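Putative dehydrogenase (Pseudomonas fluorescens, PDB 6UUG) is the flavin-dependent monooxygenase MsuC, which oxidises methanesulfinate in bacterial sulfur assimilation and is built on an acyl-CoA dehydrogenase-like fold. Local coordinates at residues L339-A344 against S407-T412; A346-S351 against Y394-L399. All blocks are in the same frame, centred on the assembly; numbering follows the deposited sequence.

Both contacts draw on helix 333-360 of the C-terminal helical domain, and their centres lie about 10 Å apart. Contact 2 (346-351 with 394-399) packs this helix against helix 392-405; contact 1 (339-344 with 407-412) sets the tail that follows helix 392-405 against an earlier part of helix 333-360. In sequence, both segments of contact 2 fall between those of contact 1. The two touch directly: Glu398 OE2 lies 3.5 Å from Pro409 CB, and Leu399 CD2 lies 3.7 Å from Thr341 O. Helix 392-405 and the tail after it thus pack side by side on helix 333-360, while helix 392-405 also faces neighbouring subunits.

Contact 1. Residues L339-A344 against S407-T412; sequences LATAIA and SLPVPT
Thr341 has its hydroxyl anti to the carbonyl carbon and beside the backbone N (chi1 -62°), which carries OG1 to the proline ring of Pro409 while CG2 stands anti to the N. OG1 meets the ring at CD, 3.7 Å away, with CG next at 4.1 Å, and the two side chains are roughly perpendicular. This is van der Waals contact: the hydroxyl makes its hydrogen bond back along its own helix, with the carbonyl O of Gly337, which satisfies this buried hydroxyl. One residue earlier, the methyl of Ala340 points toward the tail, and its CB reaches Pro409 CG at 3.6 Å. The ring corner CG is therefore shared by a methyl and a hydroxyl from successive residues of the helix, although the nearest backbones, at the CA atoms of Ala340 and Pro409, stay 7.0 Å apart. The ring rests against two small side chains, and the patch is modest, about 100 Å² in all. Pro409 also leans on Glu398 of helix 392-405, and Thr341 touches Leu399 and Trp402 of that helix as well as Trp304 of the second subunit. Behind, Leu339 and Ile343 pack on helices 247-277 and 294-327, so helix 333-360 lies between those two helices and the C-terminal tail.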
loop_
_atom_site.group_PDB
_atom_site.type_symbol
_atom_site.label_atom_id
_atom_site.label_comp_id
_atom_site.label_asym_id
_atom_site.label_seq_id
_atom_site.Cartn_x
_atom_site.Cartn_y
_atom_site.Cartn_z
ATOM N N LEU A 339 -19.947 1.796 20.667
ATOM C CA LEU A 339 -18.628 2.014 21.259
ATOM C C LEU A 339 -17.636 0.953 20.787
ATOM O O LEU A 339 -16.498 1.268 20.422
ATOM C CB LEU A 339 -18.719 2.005 22.790
ATOM C CG LEU A 339 -17.392 2.099 23.552
ATOM C CD1 LEU A 339 -16.622 3.377 23.214
ATOM C CD2 LEU A 339 -17.621 2.000 25.076
ATOM N N ALA A 340 -18.043 -0.315 20.830
ATOM C CA ALA A 340 -17.158 -1.393 20.398
ATOM C C ALA A 340 -16.671 -1.183 18.964
ATOM O O ALA A 340 -15.487 -1.395 18.665
ATOM C CB ALA A 340 -17.880 -2.734 20.531
ATOM N N THR A 341 -17.573 -0.784 18.064
ATOM C CA THR A 341 -17.186 -0.521 16.678
ATOM C C THR A 341 -16.201 0.641 16.593
ATOM O O THR A 341 -15.207 0.571 15.859
ATOM C CB THR A 341 -18.429 -0.238 15.837
ATOM O OG1 THR A 341 -19.268 -1.399 15.842
ATOM C CG2 THR A 341 -18.054 0.097 14.397
ATOM N N ALA A 342 -16.447 1.709 17.355
ATOM C CA ALA A 342 -15.548 2.862 17.319
ATOM C C ALA A 342 -14.155 2.505 17.828
ATOM O O ALA A 342 -13.148 3.007 17.310
ATOM C CB ALA A 342 -16.132 4.010 18.153
ATOM N N ILE A 343 -14.075 1.677 18.873
ATOM C CA ILE A 343 -12.777 1.268 19.413
ATOM C C ILE A 343 -12.043 0.380 18.413
ATOM O O ILE A 343 -10.832 0.526 18.185
ATOM C CB ILE A 343 -12.955 0.542 20.762
ATOM C CG1 ILE A 343 -13.410 1.519 21.852
ATOM C CG2 ILE A 343 -11.639 -0.138 21.168
ATOM C CD1 ILE A 343 -14.008 0.800 23.110
ATOM N N ALA A 344 -12.754 -0.587 17.834
ATOM C CA ALA A 344 -12.097 -1.477 16.874
ATOM C C ALA A 344 -11.600 -0.707 15.667
ATOM O O ALA A 344 -10.524 -1.005 15.139
ATOM C CB ALA A 344 -13.050 -2.587 16.427
ATOM N N SER A 407 -24.499 -5.310 11.600
ATOM C CA SER A 407 -24.504 -6.239 12.722
ATOM C C SER A 407 -23.571 -5.728 13.813
ATOM O O SER A 407 -22.375 -5.523 13.569
ATOM C CB SER A 407 -24.082 -7.637 12.280
ATOM O OG SER A 407 -24.934 -8.104 11.259
ATOM N N LEU A 408 -24.114 -5.546 15.015
ATOM C CA LEU A 408 -23.284 -5.163 16.150
ATOM C C LEU A 408 -22.336 -6.294 16.529
ATOM O O LEU A 408 -22.654 -7.475 16.350
ATOM C CB LEU A 408 -24.148 -4.807 17.360
ATOM C CG LEU A 408 -25.053 -3.579 17.283
ATOM C CD1 LEU A 408 -25.890 -3.463 18.565
ATOM C CD2 LEU A 408 -24.253 -2.316 17.065
ATOM N N PRO A 409 -21.166 -5.967 17.063
ATOM C CA PRO A 409 -20.235 -7.020 17.472
ATOM C C PRO A 409 -20.779 -7.791 18.666
ATOM O O PRO A 409 -21.518 -7.253 19.493
ATOM C CB PRO A 409 -18.956 -6.251 17.834
ATOM C CG PRO A 409 -19.384 -4.845 18.037
ATOM C CD PRO A 409 -20.588 -4.617 17.189
ATOM N N VAL A 410 -20.424 -9.069 18.734
ATOM C CA VAL A 410 -20.871 -9.946 19.817
ATOM C C VAL A 410 -19.890 -9.806 20.974
ATOM O O VAL A 410 -18.683 -10.020 20.780
ATOM C CB VAL A 410 -20.963 -11.404 19.359
ATOM C CG1 VAL A 410 -21.432 -12.282 20.527
ATOM C CG2 VAL A 410 -21.909 -11.524 18.168
ATOM N N PRO A 411 -20.351 -9.466 22.181
ATOM C CA PRO A 411 -19.430 -9.287 23.317
ATOM C C PRO A 411 -18.672 -10.566 23.653
ATOM O O PRO A 411 -19.263 -11.630 23.860
ATOM C CB PRO A 411 -20.366 -8.866 24.459
ATOM C CG PRO A 411 -21.522 -8.259 23.790
ATOM C CD PRO A 411 -21.717 -9.017 22.498
ATOM N N THR A 412 -17.346 -10.459 23.677
ATOM C CA THR A 412 -16.463 -11.534 24.125
ATOM C C THR A 412 -15.365 -10.901 24.980
ATOM O O THR A 412 -15.392 -9.702 25.265
ATOM C CB THR A 412 -15.854 -12.303 22.945
ATOM O OG1 THR A 412 -14.937 -11.450 22.252
ATOM C CG2 THR A 412 -16.925 -12.785 21.977
#

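Contact 2. Residues A346-S351 against Y394-L399; sequences AKVAAS and YKLHEL
Segments 346-351 of helix 333-360 and 394-399 of helix 392-405 run roughly antiparallel, their N-to-C directions 144° apart and their axes 10.5 Å from each other at closest approach, a spacing filled by side chains. Val348 carries the contact from one side. Its CG1, anti to the backbone N (chi1 172°), meets Leu396 CD2 at 4.0 Å, the two side chains standing nearly square to each other. The other branch, CG2, sits over Lys395 CB at 3.9 Å and touches Leu399 CD1 at 4.1 Å, with Leu399 and Val348 lying alongside and pointing opposite ways. One valine thus packs among three side chains of the facing helix.

Lys395 offers its aliphatic root to this apolar patch; bends at chi2 and chi3 then curl the chain so that NZ reaches the carboxylate of Glu398, one turn further along the helix, in a salt bridge to OE1 at 3.2 Å whose hydrogen bond is weak. Lys347, by contrast, is extended, and its ammonium is held by Asp390 and Gln253. The two NZ atoms are 5.8 Å apart, and Asp390, also a long and weak partner of Lys395, probably eases their like charges.

Val305 of the second subunit packs on both Val348 and Leu399, so this seam continues into the subunit interface, while the Tyr394 hydroxyl hydrogen-bonds to Asp293 of the third subunit. Such antiparallel helix packing is characteristic of the C-terminal helical bundle of the acyl-CoA dehydrogenase fold, here extended by neighbouring subunits in a four-chain assembly.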
loop_
_atom_site.group_PDB
_atom_site.type_symbol
_atom_site.label_atom_id
_atom_site.label_comp_id
_atom_site.label_asym_id
_atom_site.label_seq_id
_atom_site.Cartn_x
_atom_site.Cartn_y
_atom_site.Cartn_z
ATOM N N ALA A 346 -10.585 2.463 15.655
ATOM C CA ALA A 346 -9.367 3.137 16.108
ATOM C C ALA A 346 -8.199 2.166 16.248
ATOM O O ALA A 346 -7.057 2.503 15.903
ATOM C CB ALA A 346 -9.625 3.853 17.442
ATOM N N LYS A 347 -8.462 0.958 16.762
ATOM C CA LYS A 347 -7.393 -0.015 16.961
ATOM C C LYS A 347 -6.795 -0.467 15.637
ATOM O O LYS A 347 -5.566 -0.606 15.525
ATOM C CB LYS A 347 -7.921 -1.220 17.752
ATOM C CG LYS A 347 -6.772 -2.099 18.286
ATOM C CD LYS A 347 -7.231 -3.161 19.278
ATOM C CE LYS A 347 -6.071 -4.113 19.612
ATOM N NZ LYS A 347 -6.467 -5.529 19.437
ATOM N N VAL A 348 -7.633 -0.720 14.619
ATOM C CA VAL A 348 -7.094 -1.110 13.314
ATOM C C VAL A 348 -6.190 -0.009 12.762
ATOM O O VAL A 348 -5.065 -0.269 12.311
ATOM C CB VAL A 348 -8.230 -1.461 12.341
ATOM C CG1 VAL A 348 -7.674 -1.674 10.932
ATOM C CG2 VAL A 348 -8.912 -2.741 12.817
ATOM N N ALA A 349 -6.649 1.246 12.824
ATOM C CA ALA A 349 -5.840 2.348 12.314
ATOM C C ALA A 349 -4.551 2.498 13.107
ATOM O O ALA A 349 -3.464 2.633 12.523
ATOM C CB ALA A 349 -6.630 3.657 12.344
ATOM N N ALA A 350 -4.644 2.472 14.438
ATOM C CA ALA A 350 -3.438 2.626 15.251
ATOM C C ALA A 350 -2.458 1.493 14.992
ATOM O O ALA A 350 -1.248 1.715 14.947
ATOM C CB ALA A 350 -3.780 2.681 16.734
ATOM N N SER A 351 -2.971 0.275 14.821
ATOM C CA SER A 351 -2.100 -0.879 14.600
ATOM C C SER A 351 -1.376 -0.766 13.274
ATOM O O SER A 351 -0.142 -0.882 13.206
ATOM C CB SER A 351 -2.926 -2.172 14.635
ATOM O OG SER A 351 -3.430 -2.420 15.944
ATOM N N TYR A 394 -9.312 -10.510 11.642
ATOM C CA TYR A 394 -10.629 -10.780 12.198
ATOM C C TYR A 394 -11.273 -9.531 12.786
ATOM O O TYR A 394 -12.503 -9.471 12.877
ATOM C CB TYR A 394 -10.537 -11.933 13.210
ATOM C CG TYR A 394 -10.480 -13.243 12.450
ATOM C CD1 TYR A 394 -11.625 -13.773 11.870
ATOM C CD2 TYR A 394 -9.273 -13.906 12.240
ATOM C CE1 TYR A 394 -11.589 -14.950 11.132
ATOM C CE2 TYR A 394 -9.225 -15.109 11.498
ATOM C CZ TYR A 394 -10.391 -15.611 10.948
ATOM O OH TYR A 394 -10.375 -16.774 10.211
ATOM N N LYS A 395 -10.477 -8.515 13.151
ATOM C CA LYS A 395 -11.056 -7.208 13.454
ATOM C C LYS A 395 -11.703 -6.595 12.220
ATOM O O LYS A 395 -12.791 -6.012 12.304
ATOM C CB LYS A 395 -9.985 -6.264 14.022
ATOM C CG LYS A 395 -9.515 -6.613 15.458
ATOM C CD LYS A 395 -10.337 -5.884 16.558
ATOM C CE LYS A 395 -11.628 -6.620 16.913
ATOM N NZ LYS A 395 -12.104 -6.338 18.310
ATOM N N LEU A 396 -11.041 -6.717 11.060
ATOM C CA LEU A 396 -11.627 -6.219 9.822
ATOM C C LEU A 396 -12.898 -6.984 9.476
ATOM O O LEU A 396 -13.857 -6.408 8.951
ATOM C CB LEU A 396 -10.601 -6.320 8.680
ATOM C CG LEU A 396 -9.441 -5.320 8.799
ATOM C CD1 LEU A 396 -8.333 -5.631 7.790
ATOM C CD2 LEU A 396 -9.968 -3.907 8.598
ATOM N N HIS A 397 -12.905 -8.294 9.741
ATOM C CA HIS A 397 -14.104 -9.100 9.530
ATOM C C HIS A 397 -15.280 -8.543 10.340
ATOM O O HIS A 397 -16.373 -8.321 9.801
ATOM C CB HIS A 397 -13.783 -10.554 9.904
ATOM C CG HIS A 397 -14.875 -11.533 9.583
ATOM N ND1 HIS A 397 -16.036 -11.619 10.327
ATOM C CD2 HIS A 397 -14.956 -12.510 8.646
ATOM C CE1 HIS A 397 -16.798 -12.586 9.838
ATOM N NE2 HIS A 397 -16.167 -13.141 8.820
ATOM N N GLU A 398 -15.052 -8.275 11.631
ATOM C CA GLU A 398 -16.091 -7.719 12.505
ATOM C C GLU A 398 -16.572 -6.351 12.012
ATOM O O GLU A 398 -17.777 -6.078 11.962
ATOM C CB GLU A 398 -15.539 -7.621 13.936
ATOM C CG GLU A 398 -16.416 -6.867 14.927
ATOM C CD GLU A 398 -15.633 -6.338 16.134
ATOM O OE1 GLU A 398 -14.803 -7.094 16.686
ATOM O OE2 GLU A 398 -15.854 -5.156 16.515
ATOM N N LEU A 399 -15.635 -5.466 11.651
ATOM C CA LEU A 399 -16.015 -4.147 11.164
ATOM C C LEU A 399 -16.767 -4.223 9.840
ATOM O O LEU A 399 -17.657 -3.403 9.587
ATOM C CB LEU A 399 -14.768 -3.261 11.026
ATOM C CG LEU A 399 -14.155 -2.778 12.352
ATOM C CD1 LEU A 399 -12.845 -2.001 12.129
ATOM C CD2 LEU A 399 -15.145 -1.894 13.133
#